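Signal transduction histidine-protein kinase/phosphatase MprB (Mycobacterium hassiacum, PDB 6BLK) probably autophosphorylates on a histidine at the expense of ATP as the sensor kinase of a two-component system, and probably also acts as a protein phosphatase. Local coordinates at residues L47-L52 / L119-Q124; D136-A141 / G146-I151; R23-D28 / V54-A59. All blocks are in the same frame, centred on the assembly; numbering follows the deposited sequence.

From the N terminus, the end of helix 11-25 and the loop after it (residues 23-28) open contact 3. The chain runs through strand 30-40 into helix 44-60, whose early part opens contact 1 at residues 47-52 before its later part closes contact 3 at residues 54-59. After strands 67-76 and 79-85 and a long loop, helix 118-128 closes contact 1, so contacts 1 and 3 cross along the chain. Contact 2 follows in series, a short hairpin of strands 132-137 and 147-154. Helix 44-60 thus has helix 11-25 and helix 118-128 as partners; on the hairpin, V122 packs on I151 and V54 on I149. All three contacts touch ATP.

Contact 1: L47-L52 / L119-Q124; sequences LGRAVL and LAIVKQ. With ATP (adenosine-5'-triphosphate), chain E.
R49 lays its guanidinium over the side chain of I121. The methyl CG2 of I121 sits 3.5 Å from R49 NE, over one face of the group, and CD1 lies on a face too, 3.9 Å above the guanidinium plane and offset toward the rim. The arginine gets there by stretching out straight: CG is anti to the backbone N (chi1 -179°) and the chain stays extended to NE, so CG and CD also run past the same methyl. This is van der Waals contact of an aliphatic side chain against the arginine, at the exposed margin of the helix pair, and no hydrogen bond joins the two segments.

Deeper in, A50 and V122 bring the backbones together, with CA atoms 4.5 Å apart. V122 CG2 rests 3.5 Å from A50 O and 4.3 Å from A50 CB; the alanine side chain being small, the valine methyl can lie against the main chain. The same CG2 packs on V54, one turn further along helix 44-60, while V125 fills in against A50 and L47.

The two helices, 44-60 and 118-128, lie side by side on one face of the mixed sheet in the ATP-binding domain of the kinase, the Bergerat fold it shares with DNA gyrase B and HSP90. Helix 118-128 starts at the nucleotide: L119 N donates to ATP O1A over 2.9 Å at an N-H...O angle of 162°, and the helix start would probably add to the pull on this negative oxygen. L119 also places CD1 3.8 Å from ATP C8 and packs CG on the side chain of N57, bridging ligand and helix 44-60. Just upstream, G116 and L117 give further backbone N-H groups to ATP, from the glycine-rich run that leads into the helix.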
loop_
_atom_site.group_PDB
_atom_site.type_symbol
_atom_site.label_atom_id
_atom_site.label_comp_id
_atom_site.label_asym_id
_atom_site.label_seq_id
_atom_site.Cartn_x
_atom_site.Cartn_y
_atom_site.Cartn_z
ATOM N N LEU A 47 -0.304 9.390 -6.225
ATOM C CA LEU A 47 -1.079 8.358 -5.555
ATOM C C LEU A 47 -0.879 7.017 -6.231
ATOM O O LEU A 47 -0.798 5.989 -5.554
ATOM C CB LEU A 47 -2.568 8.713 -5.544
ATOM C CG LEU A 47 -2.915 9.881 -4.624
ATOM C CD1 LEU A 47 -4.277 10.435 -4.968
ATOM C CD2 LEU A 47 -2.794 9.543 -3.145
ATOM N N GLY A 48 -0.826 7.007 -7.557
ATOM C CA GLY A 48 -0.580 5.758 -8.262
ATOM C C GLY A 48 0.782 5.180 -7.929
ATOM O O GLY A 48 0.935 3.967 -7.748
ATOM N N ARG A 49 1.785 6.047 -7.814
ATOM C CA ARG A 49 3.112 5.606 -7.445
ATOM C C ARG A 49 3.106 5.013 -6.046
ATOM O O ARG A 49 3.735 3.986 -5.793
ATOM C CB ARG A 49 4.078 6.781 -7.529
ATOM C CG ARG A 49 5.496 6.425 -7.185
ATOM C CD ARG A 49 6.410 7.615 -7.406
ATOM N NE ARG A 49 7.815 7.286 -7.163
ATOM C CZ ARG A 49 8.813 8.157 -7.276
ATOM N NH1 ARG A 49 8.559 9.407 -7.635
ATOM N NH2 ARG A 49 10.064 7.780 -7.037
ATOM N N ALA A 50 2.375 5.639 -5.131
ATOM C CA ALA A 50 2.318 5.156 -3.764
ATOM C C ALA A 50 1.623 3.804 -3.677
ATOM O O ALA A 50 2.138 2.879 -3.043
ATOM C CB ALA A 50 1.651 6.207 -2.890
ATOM N N VAL A 51 0.468 3.649 -4.326
ATOM C CA VAL A 51 -0.219 2.365 -4.272
ATOM C C VAL A 51 0.620 1.282 -4.944
ATOM O O VAL A 51 0.749 0.170 -4.416
ATOM C CB VAL A 51 -1.621 2.481 -4.891
ATOM C CG1 VAL A 51 -2.290 1.123 -4.969
ATOM C CG2 VAL A 51 -2.487 3.445 -4.087
ATOM N N LEU A 52 1.197 1.580 -6.113
ATOM C CA LEU A 52 2.023 0.578 -6.799
ATOM C C LEU A 52 3.210 0.176 -5.940
ATOM O O LEU A 52 3.583 -1.003 -5.902
ATOM C CB LEU A 52 2.485 1.104 -8.150
ATOM C CG LEU A 52 3.389 0.193 -8.978
ATOM C CD1 LEU A 52 2.659 -1.098 -9.263
ATOM C CD2 LEU A 52 3.787 0.904 -10.273
ATOM N N LEU A 119 8.988 2.783 0.124
ATOM C CA LEU A 119 8.051 3.146 1.180
ATOM C C LEU A 119 8.292 4.556 1.691
ATOM O O LEU A 119 7.354 5.215 2.123
ATOM C CB LEU A 119 8.126 2.159 2.321
ATOM C CG LEU A 119 7.438 0.819 2.027
ATOM C CD1 LEU A 119 7.690 -0.151 3.167
ATOM C CD2 LEU A 119 5.965 0.933 1.817
ATOM N N ALA A 120 9.526 5.047 1.653
ATOM C CA ALA A 120 9.737 6.480 1.902
ATOM C C ALA A 120 8.933 7.350 0.934
ATOM O O ALA A 120 8.392 8.395 1.325
ATOM C CB ALA A 120 11.227 6.807 1.810
ATOM N N ILE A 121 8.862 6.959 -0.337
ATOM C CA ILE A 121 8.046 7.671 -1.316
ATOM C C ILE A 121 6.575 7.593 -0.934
ATOM O O ILE A 121 5.843 8.574 -1.042
ATOM C CB ILE A 121 8.296 7.104 -2.722
ATOM C CG1 ILE A 121 9.729 7.426 -3.154
ATOM C CG2 ILE A 121 7.273 7.580 -3.745
ATOM C CD1 ILE A 121 10.066 8.898 -3.237
ATOM N N VAL A 122 6.117 6.423 -0.506
ATOM C CA VAL A 122 4.729 6.250 -0.087
ATOM C C VAL A 122 4.382 7.237 1.028
ATOM O O VAL A 122 3.339 7.892 0.985
ATOM C CB VAL A 122 4.467 4.798 0.363
ATOM C CG1 VAL A 122 3.108 4.667 0.977
ATOM C CG2 VAL A 122 4.593 3.868 -0.795
ATOM N N LYS A 123 5.200 7.271 2.090
ATOM C CA LYS A 123 4.976 8.189 3.204
ATOM C C LYS A 123 4.909 9.637 2.725
ATOM O O LYS A 123 4.002 10.387 3.124
ATOM C CB LYS A 123 6.064 8.018 4.261
ATOM C CG LYS A 123 5.899 8.942 5.427
ATOM C CD LYS A 123 6.919 8.702 6.485
ATOM C CE LYS A 123 6.836 9.722 7.617
ATOM N NZ LYS A 123 6.158 9.166 8.802
ATOM N N GLN A 124 5.802 10.039 1.818
ATOM C CA GLN A 124 5.784 11.423 1.330
ATOM C C GLN A 124 4.462 11.738 0.617
ATOM O O GLN A 124 3.797 12.759 0.891
ATOM C CB GLN A 124 6.976 11.641 0.395
ATOM C CG GLN A 124 7.098 13.111 -0.079
ATOM C CD GLN A 124 8.499 13.467 -0.569
ATOM O OE1 GLN A 124 9.477 12.769 -0.273
ATOM N NE2 GLN A 124 8.601 14.555 -1.323
HETATM P PG ATP E . 12.396 -0.428 -3.521
HETATM O O1G ATP E . 10.969 -0.412 -3.008
HETATM O O2G ATP E . 13.212 0.868 -3.394
HETATM O O3G ATP E . 12.567 -1.107 -4.869
HETATM P PB ATP E . 12.557 -2.255 -1.239
HETATM O O1B ATP E . 13.695 -3.067 -0.647
HETATM O O2B ATP E . 11.351 -2.916 -1.811
HETATM O O3B ATP E . 13.184 -1.410 -2.487
HETATM P PA ATP E . 10.762 -0.676 0.464
HETATM O O1A ATP E . 10.936 0.747 0.988
HETATM O O2A ATP E . 9.631 -0.943 -0.497
HETATM O O3A ATP E . 12.217 -1.074 -0.162
HETATM O "O5'" ATP E . 10.720 -1.629 1.710
HETATM C "C5'" ATP E . 11.724 -1.555 2.708
HETATM C "C4'" ATP E . 11.961 -2.955 3.261
HETATM O "O4'" ATP E . 10.828 -3.277 4.075
HETATM C "C3'" ATP E . 12.100 -4.106 2.257
HETATM O "O3'" ATP E . 13.454 -4.261 1.781
HETATM C "C2'" ATP E . 11.654 -5.279 3.109
HETATM O "O2'" ATP E . 12.700 -5.724 3.993
HETATM C "C1'" ATP E . 10.576 -4.673 3.979
HETATM N N9 ATP E . 9.217 -4.823 3.428
HETATM C C8 ATP E . 8.432 -3.864 2.828
HETATM N N7 ATP E . 7.216 -4.389 2.501
HETATM C C5 ATP E . 7.234 -5.679 2.902
HETATM C C6 ATP E . 6.254 -6.743 2.873
HETATM N N6 ATP E . 5.064 -6.516 2.303
HETATM N N1 ATP E . 6.607 -7.919 3.388
HETATM C C2 ATP E . 7.817 -8.132 3.938
HETATM N N3 ATP E . 8.764 -7.187 4.020
HETATM C C4 ATP E . 8.516 -5.953 3.525
#

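Contact 2: D136-A141 / G146-I151; sequences DYADPA and GTAIHI. With ATP (adenosine-5'-triphosphate), chain E.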
loop_
_atom_site.group_PDB
_atom_site.type_symbol
_atom_site.label_atom_id
_atom_site.label_comp_id
_atom_site.label_asym_id
_atom_site.label_seq_id
_atom_site.Cartn_x
_atom_site.Cartn_y
_atom_site.Cartn_z
ATOM N N ASP A 136 1.303 -3.079 10.309
ATOM C CA ASP A 136 0.868 -4.042 11.309
ATOM C C ASP A 136 0.967 -5.422 10.662
ATOM O O ASP A 136 1.291 -5.534 9.483
ATOM C CB ASP A 136 -0.559 -3.714 11.776
ATOM C CG ASP A 136 -0.874 -4.202 13.185
ATOM O OD1 ASP A 136 -0.361 -5.258 13.624
ATOM O OD2 ASP A 136 -1.685 -3.512 13.850
ATOM N N TYR A 137 0.667 -6.461 11.429
ATOM C CA TYR A 137 0.505 -7.786 10.840
ATOM C C TYR A 137 -0.838 -7.876 10.130
ATOM O O TYR A 137 -1.830 -7.280 10.560
ATOM C CB TYR A 137 0.577 -8.887 11.899
ATOM C CG TYR A 137 1.946 -9.224 12.394
ATOM C CD1 TYR A 137 3.056 -9.163 11.566
ATOM C CD2 TYR A 137 2.128 -9.567 13.714
ATOM C CE1 TYR A 137 4.315 -9.498 12.047
ATOM C CE2 TYR A 137 3.370 -9.888 14.202
ATOM C CZ TYR A 137 4.451 -9.841 13.376
ATOM O OH TYR A 137 5.687 -10.168 13.899
ATOM N N ALA A 138 -0.864 -8.613 9.019
ATOM C CA ALA A 138 -2.134 -8.862 8.329
ATOM C C ALA A 138 -3.039 -9.818 9.116
ATOM O O ALA A 138 -4.263 -9.615 9.177
ATOM C CB ALA A 138 -1.858 -9.393 6.926
ATOM N N ASP A 139 -2.473 -10.861 9.730
ATOM C CA ASP A 139 -3.246 -11.787 10.559
ATOM C C ASP A 139 -2.320 -12.368 11.615
ATOM O O ASP A 139 -1.606 -13.352 11.364
ATOM C CB ASP A 139 -3.895 -12.891 9.738
ATOM C CG ASP A 139 -4.804 -13.764 10.570
ATOM O OD1 ASP A 139 -4.750 -13.654 11.810
ATOM O OD2 ASP A 139 -5.551 -14.572 9.987
ATOM N N PRO A 140 -2.298 -11.791 12.812
ATOM C CA PRO A 140 -1.377 -12.260 13.857
ATOM C C PRO A 140 -1.566 -13.716 14.228
ATOM O O PRO A 140 -0.618 -14.335 14.725
ATOM C CB PRO A 140 -1.687 -11.329 15.042
ATOM C CG PRO A 140 -2.274 -10.111 14.435
ATOM C CD PRO A 140 -2.983 -10.547 13.183
ATOM N N ALA A 141 -2.749 -14.288 13.995
ATOM C CA ALA A 141 -3.024 -15.673 14.344
ATOM C C ALA A 141 -2.532 -16.645 13.293
ATOM O O ALA A 141 -2.583 -17.856 13.530
ATOM C CB ALA A 141 -4.531 -15.881 14.551
ATOM N N GLY A 146 1.949 -12.240 7.733
ATOM C CA GLY A 146 1.830 -11.304 6.631
ATOM C C GLY A 146 1.940 -9.880 7.131
ATOM O O GLY A 146 1.888 -9.644 8.339
ATOM N N THR A 147 2.144 -8.952 6.199
ATOM C CA THR A 147 2.172 -7.514 6.466
ATOM C C THR A 147 0.880 -6.859 6.021
ATOM O O THR A 147 0.314 -7.190 4.976
ATOM C CB THR A 147 3.338 -6.841 5.737
ATOM O OG1 THR A 147 4.559 -7.465 6.115
ATOM C CG2 THR A 147 3.466 -5.357 6.103
ATOM N N ALA A 148 0.443 -5.875 6.800
ATOM C CA ALA A 148 -0.664 -5.011 6.446
ATOM C C ALA A 148 -0.134 -3.590 6.451
ATOM O O ALA A 148 0.434 -3.146 7.451
ATOM C CB ALA A 148 -1.810 -5.191 7.432
ATOM N N ILE A 149 -0.251 -2.908 5.315
ATOM C CA ILE A 149 0.008 -1.477 5.243
ATOM C C ILE A 149 -1.339 -0.783 5.218
ATOM O O ILE A 149 -2.159 -1.056 4.332
ATOM C CB ILE A 149 0.816 -1.109 4.005
ATOM C CG1 ILE A 149 2.163 -1.855 3.996
ATOM C CG2 ILE A 149 1.005 0.386 3.951
ATOM C CD1 ILE A 149 3.155 -1.403 5.039
ATOM N N HIS A 150 -1.554 0.135 6.170
ATOM C CA HIS A 150 -2.814 0.838 6.329
ATOM C C HIS A 150 -2.588 2.304 5.961
ATOM O O HIS A 150 -1.747 2.971 6.578
ATOM C CB HIS A 150 -3.285 0.763 7.789
ATOM C CG HIS A 150 -3.614 -0.597 8.307
ATOM N ND1 HIS A 150 -4.900 -0.959 8.636
ATOM C CD2 HIS A 150 -2.833 -1.662 8.625
ATOM C CE1 HIS A 150 -4.907 -2.192 9.104
ATOM N NE2 HIS A 150 -3.667 -2.645 9.101
ATOM N N ILE A 151 -3.367 2.811 5.005
ATOM C CA ILE A 151 -3.272 4.189 4.524
ATOM C C ILE A 151 -4.635 4.850 4.663
ATOM O O ILE A 151 -5.622 4.423 4.037
ATOM C CB ILE A 151 -2.801 4.240 3.067
ATOM C CG1 ILE A 151 -1.359 3.713 2.966
ATOM C CG2 ILE A 151 -2.922 5.667 2.504
ATOM C CD1 ILE A 151 -0.850 3.524 1.565
HETATM P PG ATP E . 12.396 -0.428 -3.521
HETATM O O1G ATP E . 10.969 -0.412 -3.008
HETATM O O2G ATP E . 13.212 0.868 -3.394
HETATM O O3G ATP E . 12.567 -1.107 -4.869
HETATM P PB ATP E . 12.557 -2.255 -1.239
HETATM O O1B ATP E . 13.695 -3.067 -0.647
HETATM O O2B ATP E . 11.351 -2.916 -1.811
HETATM O O3B ATP E . 13.184 -1.410 -2.487
HETATM P PA ATP E . 10.762 -0.676 0.464
HETATM O O1A ATP E . 10.936 0.747 0.988
HETATM O O2A ATP E . 9.631 -0.943 -0.497
HETATM O O3A ATP E . 12.217 -1.074 -0.162
HETATM O "O5'" ATP E . 10.720 -1.629 1.710
HETATM C "C5'" ATP E . 11.724 -1.555 2.708
HETATM C "C4'" ATP E . 11.961 -2.955 3.261
HETATM O "O4'" ATP E . 10.828 -3.277 4.075
HETATM C "C3'" ATP E . 12.100 -4.106 2.257
HETATM O "O3'" ATP E . 13.454 -4.261 1.781
HETATM C "C2'" ATP E . 11.654 -5.279 3.109
HETATM O "O2'" ATP E . 12.700 -5.724 3.993
HETATM C "C1'" ATP E . 10.576 -4.673 3.979
HETATM N N9 ATP E . 9.217 -4.823 3.428
HETATM C C8 ATP E . 8.432 -3.864 2.828
HETATM N N7 ATP E . 7.216 -4.389 2.501
HETATM C C5 ATP E . 7.234 -5.679 2.902
HETATM C C6 ATP E . 6.254 -6.743 2.873
HETATM N N6 ATP E . 5.064 -6.516 2.303
HETATM N N1 ATP E . 6.607 -7.919 3.388
HETATM C C2 ATP E . 7.817 -8.132 3.938
HETATM N N3 ATP E . 8.764 -7.187 4.020
HETATM C C4 ATP E . 8.516 -5.953 3.525
HETATM O O HOH W 1 4.213 -6.205 9.077
HETATM O O HOH W 2 -3.828 -5.240 10.224
#
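D136 and A148 face each other as the hydrogen-bonded antiparallel pair of a beta hairpin, strands 132-137 and 147-154, at the edge of the sheet of this Bergerat-fold domain. The backbone bonds come first. D136 N donates to A148 O over 3.0 Å, in the plane of that carbonyl, and A148 N returns a shorter bond of 2.8 Å to D136 O. One step on, Y137 and T147 form a non-hydrogen-bonded pair whose side chains diverge, and A138 N reaches G146 O at 3.0 Å, well above the carbonyl plane (68° out of it), as the strand gives way to the turn. The same oxygen takes a CA-H...O contact from Y137 CA at 3.4 Å and lies at the edge of the tyrosine ring.

Apolar contact is slight: A138 CB and A148 CB meet at 4.2 Å, with T85 of the neighbouring strand touching both.

Carboxylates tie the hairpin to its surroundings. D136 bonds Y137 N through the anti lone pair of OD1 and makes a salt bridge from OD2 to R134. D86 accepts from the backbone T147 N through OD1, and its OD2 is hydrogen-bonded to ATP, so this strand positions a nucleotide-binding carboxylate. T147 OG1 itself stands 3.4 Å from ATP N1.

Water completes the join. H150, whose ND1 bonds E81, turns NE2 toward a water lying in the plane of its ring; that water is 2.8 Å from NE2 and gives a hydrogen bond to Y137 O.

Contact 3: R23-D28 / V54-A59; sequences RRRRSD and VLDNAA. With MG (magnesium ion), chain F; ATP (adenosine-5'-triphosphate), chain E.
R26, in the loop just past helix 11-25, leans on A59 of helix 44-60, the helix that carries the metal-binding asparagine of the Bergerat fold. Its CB points toward helix 44-60, and CG meets A59 CB at 4.0 Å. From there the chain folds back, bent at chi2 (-79°) and again at chi3, which turns the guanidinium toward D28. NE donates to D28 OD1 at 3.0 Å, almost straight at 178°. CZ passes near A59 O. NH2 reaches D28 OD2, so the arginine grips the carboxylate side-on with two nitrogens, each meeting the syn lone pair of one carboxylate oxygen. NH1 comes within 2.8 Å of A59 O at an angle too poor for a hydrogen bond; its proper partner is S62 O, just past the helix. D28 OD2 has a second donor in G65 N, so the charged pair also pins the segment that follows helix 44-60.

Across to D56, the neighbouring R25 makes a long salt bridge: its NE stands 3.9 Å from D56 OD1, the two flat groups turned 49° apart. The other oxygen, D56 OD2, accepts from a water at 2.6 Å, and that water is a ligand of the magnesium ion. N57 binds the metal directly through OD1 at 2.1 Å, while its ND2 donates to ATP O2A at 2.7 Å.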
loop_
_atom_site.group_PDB
_atom_site.type_symbol
_atom_site.label_atom_id
_atom_site.label_comp_id
_atom_site.label_asym_id
_atom_site.label_seq_id
_atom_site.Cartn_x
_atom_site.Cartn_y
_atom_site.Cartn_z
ATOM N N ARG A 23 0.082 -7.316 -11.465
ATOM C CA ARG A 23 -0.399 -8.643 -11.824
ATOM C C ARG A 23 0.511 -9.288 -12.854
ATOM O O ARG A 23 0.575 -10.520 -12.941
ATOM C CB ARG A 23 -1.816 -8.567 -12.382
ATOM C CG ARG A 23 -2.919 -8.381 -11.367
ATOM C CD ARG A 23 -4.260 -8.323 -12.089
ATOM N NE ARG A 23 -5.348 -7.757 -11.281
ATOM C CZ ARG A 23 -6.244 -8.466 -10.594
ATOM N NH1 ARG A 23 -6.210 -9.796 -10.586
ATOM N NH2 ARG A 23 -7.188 -7.841 -9.898
ATOM N N ARG A 24 1.213 -8.470 -13.646
ATOM C CA ARG A 24 2.155 -8.994 -14.633
ATOM C C ARG A 24 3.339 -9.671 -13.953
ATOM O O ARG A 24 3.782 -10.743 -14.382
ATOM C CB ARG A 24 2.661 -7.866 -15.537
ATOM C CG ARG A 24 1.586 -6.979 -16.176
ATOM C CD ARG A 24 2.177 -5.647 -16.654
ATOM N NE ARG A 24 2.713 -5.717 -18.010
ATOM C CZ ARG A 24 3.524 -4.806 -18.544
ATOM N NH1 ARG A 24 3.915 -3.753 -17.831
ATOM N NH2 ARG A 24 3.955 -4.954 -19.792
ATOM N N ARG A 25 3.865 -9.055 -12.892
ATOM C CA ARG A 25 5.069 -9.554 -12.244
ATOM C C ARG A 25 4.820 -10.815 -11.422
ATOM O O ARG A 25 5.767 -11.570 -11.182
ATOM C CB ARG A 25 5.665 -8.461 -11.358
ATOM C CG ARG A 25 6.090 -7.223 -12.131
ATOM C CD ARG A 25 6.808 -6.195 -11.250
ATOM N NE ARG A 25 8.109 -6.669 -10.776
ATOM C CZ ARG A 25 9.175 -6.850 -11.552
ATOM N NH1 ARG A 25 9.111 -6.612 -12.858
ATOM N NH2 ARG A 25 10.313 -7.279 -11.025
ATOM N N ARG A 26 3.574 -11.062 -10.987
ATOM C CA ARG A 26 3.244 -12.240 -10.171
ATOM C C ARG A 26 1.813 -12.670 -10.514
ATOM O O ARG A 26 0.855 -12.431 -9.771
ATOM C CB ARG A 26 3.384 -11.961 -8.673
ATOM C CG ARG A 26 4.826 -11.747 -8.176
ATOM C CD ARG A 26 5.585 -13.033 -7.987
ATOM N NE ARG A 26 4.822 -13.991 -7.198
ATOM C CZ ARG A 26 4.970 -14.217 -5.895
ATOM N NH1 ARG A 26 5.873 -13.554 -5.162
ATOM N NH2 ARG A 26 4.189 -15.128 -5.321
ATOM N N SER A 27 1.671 -13.352 -11.654
ATOM C CA SER A 27 0.361 -13.814 -12.099
ATOM C C SER A 27 -0.212 -14.921 -11.222
ATOM O O SER A 27 -1.398 -15.240 -11.355
ATOM C CB SER A 27 0.448 -14.321 -13.535
ATOM O OG SER A 27 1.287 -15.454 -13.588
ATOM N N ASP A 28 0.593 -15.525 -10.349
ATOM C CA ASP A 28 0.082 -16.553 -9.455
ATOM C C ASP A 28 -0.707 -15.997 -8.272
ATOM O O ASP A 28 -1.477 -16.742 -7.655
ATOM C CB ASP A 28 1.242 -17.383 -8.924
ATOM C CG ASP A 28 2.210 -16.558 -8.142
ATOM O OD1 ASP A 28 2.748 -15.590 -8.724
ATOM O OD2 ASP A 28 2.400 -16.852 -6.942
ATOM N N VAL A 54 3.360 -0.035 -2.711
ATOM C CA VAL A 54 2.901 -0.960 -1.669
ATOM C C VAL A 54 2.515 -2.295 -2.274
ATOM O O VAL A 54 2.868 -3.341 -1.731
ATOM C CB VAL A 54 1.752 -0.359 -0.836
ATOM C CG1 VAL A 54 1.246 -1.361 0.185
ATOM C CG2 VAL A 54 2.223 0.874 -0.118
ATOM N N LEU A 55 1.815 -2.282 -3.408
ATOM C CA LEU A 55 1.456 -3.529 -4.075
ATOM C C LEU A 55 2.691 -4.289 -4.497
ATOM O O LEU A 55 2.710 -5.523 -4.427
ATOM C CB LEU A 55 0.574 -3.277 -5.283
ATOM C CG LEU A 55 -0.839 -2.793 -4.972
ATOM C CD1 LEU A 55 -1.514 -2.452 -6.285
ATOM C CD2 LEU A 55 -1.663 -3.834 -4.211
ATOM N N ASP A 56 3.723 -3.579 -4.960
ATOM C CA ASP A 56 4.941 -4.250 -5.394
ATOM C C ASP A 56 5.598 -4.998 -4.237
ATOM O O ASP A 56 6.046 -6.139 -4.412
ATOM C CB ASP A 56 5.915 -3.251 -6.006
ATOM C CG ASP A 56 7.107 -3.926 -6.617
ATOM O OD1 ASP A 56 6.889 -4.689 -7.584
ATOM O OD2 ASP A 56 8.232 -3.694 -6.117
ATOM N N ASN A 57 5.648 -4.388 -3.040
ATOM C CA ASN A 57 6.201 -5.072 -1.870
ATOM C C ASN A 57 5.354 -6.270 -1.505
ATOM O O ASN A 57 5.883 -7.346 -1.185
ATOM C CB ASN A 57 6.299 -4.134 -0.657
ATOM C CG ASN A 57 7.295 -3.029 -0.854
ATOM O OD1 ASN A 57 8.216 -3.135 -1.674
ATOM N ND2 ASN A 57 7.115 -1.942 -0.102
ATOM N N ALA A 58 4.037 -6.110 -1.566
ATOM C CA ALA A 58 3.162 -7.204 -1.197
ATOM C C ALA A 58 3.422 -8.386 -2.109
ATOM O O ALA A 58 3.460 -9.535 -1.655
ATOM C CB ALA A 58 1.694 -6.758 -1.270
ATOM N N ALA A 59 3.618 -8.119 -3.398
ATOM C CA ALA A 59 3.885 -9.197 -4.349
ATOM C C ALA A 59 5.264 -9.802 -4.122
ATOM O O ALA A 59 5.419 -11.029 -4.137
ATOM C CB ALA A 59 3.758 -8.697 -5.790
HETATM MG MG MG F . 9.672 -1.737 -2.293
HETATM P PG ATP E . 12.396 -0.428 -3.521
HETATM O O1G ATP E . 10.969 -0.412 -3.008
HETATM O O2G ATP E . 13.212 0.868 -3.394
HETATM O O3G ATP E . 12.567 -1.107 -4.869
HETATM P PB ATP E . 12.557 -2.255 -1.239
HETATM O O1B ATP E . 13.695 -3.067 -0.647
HETATM O O2B ATP E . 11.351 -2.916 -1.811
HETATM O O3B ATP E . 13.184 -1.410 -2.487
HETATM P PA ATP E . 10.762 -0.676 0.464
HETATM O O1A ATP E . 10.936 0.747 0.988
HETATM O O2A ATP E . 9.631 -0.943 -0.497
HETATM O O3A ATP E . 12.217 -1.074 -0.162
HETATM O "O5'" ATP E . 10.720 -1.629 1.710
HETATM C "C5'" ATP E . 11.724 -1.555 2.708
HETATM C "C4'" ATP E . 11.961 -2.955 3.261
HETATM O "O4'" ATP E . 10.828 -3.277 4.075
HETATM C "C3'" ATP E . 12.100 -4.106 2.257
HETATM O "O3'" ATP E . 13.454 -4.261 1.781
HETATM C "C2'" ATP E . 11.654 -5.279 3.109
HETATM O "O2'" ATP E . 12.700 -5.724 3.993
HETATM C "C1'" ATP E . 10.576 -4.673 3.979
HETATM N N9 ATP E . 9.217 -4.823 3.428
HETATM C C8 ATP E . 8.432 -3.864 2.828
HETATM N N7 ATP E . 7.216 -4.389 2.501
HETATM C C5 ATP E . 7.234 -5.679 2.902
HETATM C C6 ATP E . 6.254 -6.743 2.873
HETATM N N6 ATP E . 5.064 -6.516 2.303
HETATM N N1 ATP E . 6.607 -7.919 3.388
HETATM C C2 ATP E . 7.817 -8.132 3.938
HETATM N N3 ATP E . 8.764 -7.187 4.020
HETATM C C4 ATP E . 8.516 -5.953 3.525
HETATM O O HOH W 3 9.752 -2.906 -4.213
HETATM O O HOH W 4 8.084 -0.540 -2.994
#